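Local structure of protein arginine N-methyltransferase SFM1 (Saccharomyces cerevisiae, 5C74) at residues I23-N31 with R49-W57. The protein transfers a methyl group from S-adenosyl-L-methionine to an arginine of ribosomal protein S3, monomethylating it. Sequence-based numbering, arbitrary orientation.
Sequences ILREVGAEN and RLLKLGLRW. With SO4 (sulfate ion), chain C.
L24 drives its CD1 methyl into the turn that ends helix 48-52, and three leucines meet that one carbon. L53 CB lies 3.8 Å from L24 CD1, L50 CD2 is 4.0 Å from it, and L55 CD1 touches it too; the L24 and L50 side chains cross at about a right angle. With its CG anti to the carbonyl carbon (chi1 -70°), L24 reaches across from helix 14-27. L24, L50 and L55 are buried here, and L32 of strand 32-35 touches both L24 and L55.

A29 continues the close fit where the backbones come nearest: its CB sits 3.4 Å from G54 O and equally near L53 O. G54, with positive phi, closes helix 48-52 in a Schellman motif, L55 N bonding back to L50 O and G54 N to L51 O.

Toward E30 and R56 the grip slackens. One water bridges the two backbones, donating to A29 O and accepting from R56 N, with 2.8 Å from the water O to R56 N. The R56 chain, extended from CG to NE, passes A29 O and lays one guanidinium face under E30, whose CA is 4.0 Å above its centre. E30 OE2 stays out of that plane, so only charge attraction is likely here; R56 NH2 makes a salt bridge with D71. A leucine in place of R56 would probably leave D71 without its positive mate and E30 without the flat group beneath it. On the exposed flank, R25 NH2 is hydrogen-bonded to Q22, and R25 NH1 comes only loosely near L53 CD1, at 4.5 Å.

Strands 2-6, 32-35 and 56-57 lie side by side and parallel, joined by helices 14-27 and 48-52: two successive beta-alpha-beta crossovers at the edge of the SPOUT alpha/beta sheet.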
ATOM      1  N   ILE A  23       7.915   9.655  -9.855  1.00 16.51           N
ATOM      2  CA  ILE A  23       7.100  10.623 -10.617  1.00 13.48           C
ATOM      3  C   ILE A  23       7.344  12.060 -10.144  1.00 16.72           C
ATOM      4  O   ILE A  23       7.577  12.965 -10.959  1.00 12.93           O
ATOM      5  CB  ILE A  23       5.597  10.263 -10.520  1.00 14.74           C
ATOM      6  CG1 ILE A  23       5.349   8.946 -11.280  1.00 13.90           C
ATOM      7  CG2 ILE A  23       4.718  11.385 -11.059  1.00 14.83           C
ATOM      8  CD1 ILE A  23       4.017   8.235 -10.945  1.00 11.97           C
ATOM      9  N   LEU A  24       7.326  12.262  -8.830  1.00 13.43           N
ATOM     10  CA  LEU A  24       7.577  13.581  -8.260  1.00 12.66           C
ATOM     11  C   LEU A  24       8.959  14.106  -8.625  1.00 14.44           C
ATOM     12  O   LEU A  24       9.117  15.288  -8.918  1.00 16.32           O
ATOM     13  CB  LEU A  24       7.405  13.547  -6.733  1.00 14.61           C
ATOM     14  CG  LEU A  24       5.964  13.370  -6.249  1.00 14.80           C
ATOM     15  CD1 LEU A  24       5.917  12.887  -4.787  1.00 16.42           C
ATOM     16  CD2 LEU A  24       5.199  14.690  -6.389  1.00 14.32           C
ATOM     17  N   ARG A  25       9.965  13.237  -8.613  1.00 12.91           N
ATOM     18  CA  ARG A  25      11.310  13.672  -8.959  1.00 16.33           C
ATOM     19  C   ARG A  25      11.369  14.047 -10.437  1.00 17.60           C
ATOM     20  O   ARG A  25      12.104  14.958 -10.819  1.00 18.77           O
ATOM     21  CB  ARG A  25      12.351  12.586  -8.637  1.00 14.61           C
ATOM     22  CG  ARG A  25      12.708  12.525  -7.137  1.00 22.71           C
ATOM     23  CD  ARG A  25      13.835  11.542  -6.842  1.00 27.21           C
ATOM     24  NE  ARG A  25      13.466  10.190  -7.226  1.00 34.14           N
ATOM     25  CZ  ARG A  25      13.082   9.240  -6.377  1.00 28.60           C
ATOM     26  NH1 ARG A  25      13.039   9.472  -5.074  1.00 29.45           N
ATOM     27  NH2 ARG A  25      12.755   8.047  -6.843  1.00 29.45           N
ATOM     28  N   GLU A  26      10.590  13.348 -11.261  1.00 17.45           N
ATOM     29  CA  GLU A  26      10.604  13.619 -12.692  1.00 18.40           C
ATOM     30  C   GLU A  26       9.818  14.874 -13.080  1.00 17.83           C
ATOM     31  O   GLU A  26      10.358  15.761 -13.746  1.00 20.60           O
ATOM     32  CB  GLU A  26      10.056  12.433 -13.488  1.00 17.07           C
ATOM     33  CG  GLU A  26      10.217  12.650 -14.996  1.00 16.37           C
ATOM     34  CD  GLU A  26       9.546  11.576 -15.848  1.00 23.71           C
ATOM     35  OE1 GLU A  26       9.075  10.561 -15.304  1.00 24.38           O
ATOM     36  OE2 GLU A  26       9.482  11.757 -17.074  1.00 22.64           O
ATOM     37  N   VAL A  27       8.558  14.968 -12.674  1.00 16.24           N
ATOM     38  CA  VAL A  27       7.713  16.057 -13.193  1.00 16.58           C
ATOM     39  C   VAL A  27       7.540  17.206 -12.210  1.00 22.12           C
ATOM     40  O   VAL A  27       7.136  18.314 -12.594  1.00 15.38           O
ATOM     41  CB  VAL A  27       6.326  15.542 -13.621  1.00 16.21           C
ATOM     42  CG1 VAL A  27       6.472  14.405 -14.672  1.00 14.77           C
ATOM     43  CG2 VAL A  27       5.521  15.057 -12.427  1.00 17.04           C
ATOM     44  N   GLY A  28       7.851  16.956 -10.943  1.00 12.59           N
ATOM     45  CA  GLY A  28       7.756  18.003  -9.936  1.00 16.69           C
ATOM     46  C   GLY A  28       6.458  17.972  -9.144  1.00 14.31           C
ATOM     47  O   GLY A  28       5.410  17.574  -9.655  1.00 15.37           O
ATOM     48  N   ALA A  29       6.526  18.424  -7.895  1.00 14.47           N
ATOM     49  CA  ALA A  29       5.387  18.333  -6.980  1.00 16.70           C
ATOM     50  C   ALA A  29       4.219  19.215  -7.393  1.00 18.44           C
ATOM     51  O   ALA A  29       3.093  18.984  -6.960  1.00 22.24           O
ATOM     52  CB  ALA A  29       5.813  18.690  -5.569  1.00 16.90           C
ATOM     53  N   GLU A  30       4.477  20.243  -8.200  1.00 14.30           N
ATOM     54  CA  GLU A  30       3.382  21.081  -8.664  1.00 22.48           C
ATOM     55  C   GLU A  30       2.594  20.445  -9.798  1.00 21.93           C
ATOM     56  O   GLU A  30       1.509  20.925 -10.146  1.00 26.11           O
ATOM     57  CB  GLU A  30       3.901  22.446  -9.118  1.00 22.08           C
ATOM     58  CG  GLU A  30       4.261  23.364  -7.975  1.00 24.05           C
ATOM     59  CD  GLU A  30       4.533  24.782  -8.460  1.00 39.61           C
ATOM     60  OE1 GLU A  30       5.584  25.345  -8.092  1.00 41.27           O
ATOM     61  OE2 GLU A  30       3.694  25.328  -9.211  1.00 45.14           O
ATOM     62  N   ASN A  31       3.127  19.366 -10.368  1.00 15.82           N
ATOM     63  CA  ASN A  31       2.566  18.807 -11.590  1.00 14.77           C
ATOM     64  C   ASN A  31       1.977  17.417 -11.445  1.00 14.20           C
ATOM     65  O   ASN A  31       1.647  16.770 -12.446  1.00 14.93           O
ATOM     66  CB  ASN A  31       3.637  18.806 -12.681  1.00 15.75           C
ATOM     67  CG  ASN A  31       4.106  20.212 -12.996  1.00 25.97           C
ATOM     68  OD1 ASN A  31       3.290  21.107 -13.203  1.00 26.66           O
ATOM     69  ND2 ASN A  31       5.413  20.426 -12.973  1.00 31.15           N
ATOM     70  N   ARG A  49       8.000  10.139   3.185  1.00 16.57           N
ATOM     71  CA  ARG A  49       8.830  10.359   2.011  1.00 17.29           C
ATOM     72  C   ARG A  49       8.084  11.194   0.975  1.00 18.64           C
ATOM     73  O   ARG A  49       8.675  12.060   0.316  1.00 16.98           O
ATOM     74  CB  ARG A  49       9.285   9.019   1.422  1.00 17.50           C
ATOM     75  CG  ARG A  49      10.517   8.457   2.132  1.00 22.56           C
ATOM     76  CD  ARG A  49      10.750   6.980   1.769  1.00 21.63           C
ATOM     77  NE  ARG A  49       9.653   6.118   2.218  1.00 17.57           N
ATOM     78  CZ  ARG A  49       9.429   4.905   1.718  1.00 23.03           C
ATOM     79  NH1 ARG A  49      10.232   4.426   0.767  1.00 18.94           N
ATOM     80  NH2 ARG A  49       8.412   4.175   2.160  1.00 21.59           N
ATOM     81  N   LEU A  50       6.780  10.967   0.855  1.00 15.23           N
ATOM     82  CA  LEU A  50       6.004  11.685  -0.152  1.00 14.42           C
ATOM     83  C   LEU A  50       5.686  13.112   0.313  1.00 16.61           C
ATOM     84  O   LEU A  50       5.695  14.058  -0.480  1.00 16.87           O
ATOM     85  CB  LEU A  50       4.723  10.923  -0.482  1.00 14.75           C
ATOM     86  CG  LEU A  50       4.978   9.537  -1.101  1.00 15.64           C
ATOM     87  CD1 LEU A  50       3.676   8.795  -1.325  1.00 16.06           C
ATOM     88  CD2 LEU A  50       5.748   9.657  -2.428  1.00 14.90           C
ATOM     89  N   LEU A  51       5.396  13.260   1.596  1.00 17.73           N
ATOM     90  CA  LEU A  51       5.213  14.598   2.157  1.00 20.87           C
ATOM     91  C   LEU A  51       6.470  15.444   1.951  1.00 25.61           C
ATOM     92  O   LEU A  51       6.387  16.596   1.528  1.00 18.58           O
ATOM     93  CB  LEU A  51       4.855  14.505   3.633  1.00 19.92           C
ATOM     94  CG  LEU A  51       3.442  13.985   3.916  1.00 21.14           C
ATOM     95  CD1 LEU A  51       3.203  13.869   5.423  1.00 29.03           C
ATOM     96  CD2 LEU A  51       2.375  14.850   3.257  1.00 25.42           C
ATOM     97  N   LYS A  52       7.641  14.866   2.215  1.00 22.70           N
ATOM     98  CA  LYS A  52       8.881  15.621   2.064  1.00 21.66           C
ATOM     99  C   LYS A  52       9.124  16.002   0.612  1.00 23.08           C
ATOM    100  O   LYS A  52       9.760  17.019   0.331  1.00 22.37           O
ATOM    101  CB  LYS A  52      10.074  14.835   2.616  1.00 20.29           C
ATOM    102  CG  LYS A  52      10.001  14.655   4.128  1.00 35.68           C
ATOM    103  CD  LYS A  52      11.334  14.245   4.724  1.00 46.11           C
ATOM    104  CE  LYS A  52      11.205  14.016   6.225  1.00 49.45           C
ATOM    105  NZ  LYS A  52      10.276  12.890   6.520  1.00 52.80           N
ATOM    106  N   LEU A  53       8.601  15.206  -0.311  1.00 16.98           N
ATOM    107  CA  LEU A  53       8.742  15.525  -1.730  1.00 18.09           C
ATOM    108  C   LEU A  53       7.663  16.508  -2.216  1.00 23.84           C
ATOM    109  O   LEU A  53       7.661  16.921  -3.374  1.00 24.38           O
ATOM    110  CB  LEU A  53       8.707  14.242  -2.569  1.00 15.75           C
ATOM    111  CG  LEU A  53      10.007  13.425  -2.554  1.00 20.08           C
ATOM    112  CD1 LEU A  53       9.843  12.074  -3.278  1.00 20.16           C
ATOM    113  CD2 LEU A  53      11.133  14.226  -3.190  1.00 24.03           C
ATOM    114  N   GLY A  54       6.747  16.877  -1.335  1.00 19.99           N
ATOM    115  CA  GLY A  54       5.752  17.886  -1.669  1.00 21.42           C
ATOM    116  C   GLY A  54       4.463  17.374  -2.290  1.00 20.83           C
ATOM    117  O   GLY A  54       3.759  18.120  -2.976  1.00 19.64           O
ATOM    118  N   LEU A  55       4.135  16.110  -2.035  1.00 18.69           N
ATOM    119  CA  LEU A  55       2.974  15.476  -2.658  1.00 15.35           C
ATOM    120  C   LEU A  55       1.673  16.241  -2.415  1.00 16.77           C
ATOM    121  O   LEU A  55       1.307  16.503  -1.274  1.00 18.82           O
ATOM    122  CB  LEU A  55       2.808  14.043  -2.139  1.00 16.42           C
ATOM    123  CG  LEU A  55       1.600  13.318  -2.742  1.00 20.14           C
ATOM    124  CD1 LEU A  55       1.849  12.979  -4.218  1.00 18.36           C
ATOM    125  CD2 LEU A  55       1.254  12.077  -1.930  1.00 21.34           C
ATOM    126  N   ARG A  56       0.977  16.580  -3.491  1.00 13.18           N
ATOM    127  CA  ARG A  56      -0.374  17.140  -3.402  1.00 14.45           C
ATOM    128  C   ARG A  56      -1.435  16.062  -3.516  1.00 13.94           C
ATOM    129  O   ARG A  56      -1.419  15.259  -4.453  1.00 15.85           O
ATOM    130  CB  ARG A  56      -0.599  18.174  -4.510  1.00 20.51           C
ATOM    131  CG  ARG A  56       0.348  19.336  -4.436  1.00 27.54           C
ATOM    132  CD  ARG A  56       0.191  20.252  -5.640  1.00 29.00           C
ATOM    133  NE  ARG A  56       0.852  21.526  -5.389  1.00 28.72           N
ATOM    134  CZ  ARG A  56       0.656  22.632  -6.101  1.00 36.18           C
ATOM    135  NH1 ARG A  56      -0.183  22.625  -7.124  1.00 30.10           N
ATOM    136  NH2 ARG A  56       1.301  23.749  -5.787  1.00 32.88           N
ATOM    137  N   TRP A  57      -2.382  16.063  -2.579  1.00 12.04           N
ATOM    138  CA  TRP A  57      -3.427  15.051  -2.573  1.00 14.14           C
ATOM    139  C   TRP A  57      -4.741  15.653  -2.107  1.00 13.15           C
ATOM    140  O   TRP A  57      -4.755  16.645  -1.378  1.00 15.29           O
ATOM    141  CB  TRP A  57      -3.037  13.888  -1.656  1.00 15.36           C
ATOM    142  CG  TRP A  57      -2.789  14.350  -0.268  1.00 17.00           C
ATOM    143  CD1 TRP A  57      -1.641  14.895   0.226  1.00 20.79           C
ATOM    144  CD2 TRP A  57      -3.730  14.347   0.812  1.00 19.86           C
ATOM    145  NE1 TRP A  57      -1.806  15.233   1.549  1.00 19.27           N
ATOM    146  CE2 TRP A  57      -3.079  14.900   1.934  1.00 18.05           C
ATOM    147  CE3 TRP A  57      -5.060  13.935   0.936  1.00 16.82           C
ATOM    148  CZ2 TRP A  57      -3.707  15.036   3.175  1.00 23.05           C
ATOM    149  CZ3 TRP A  57      -5.689  14.082   2.178  1.00 19.14           C
ATOM    150  CH2 TRP A  57      -5.008  14.627   3.273  1.00 23.10           C
TER
HETATM  151  S   SO4 C 301       7.381   6.498   4.985  1.00 22.70           S
HETATM  152  O1  SO4 C 301       6.859   5.262   4.399  1.00 20.35           O
HETATM  153  O2  SO4 C 301       6.340   7.044   5.838  1.00 20.75           O
HETATM  154  O3  SO4 C 301       7.722   7.438   3.923  1.00 26.28           O
HETATM  155  O4  SO4 C 301       8.568   6.229   5.785  1.00 24.23           O
HETATM  156  O   HOH W   1       2.367  16.531  -5.864  1.00 17.61           O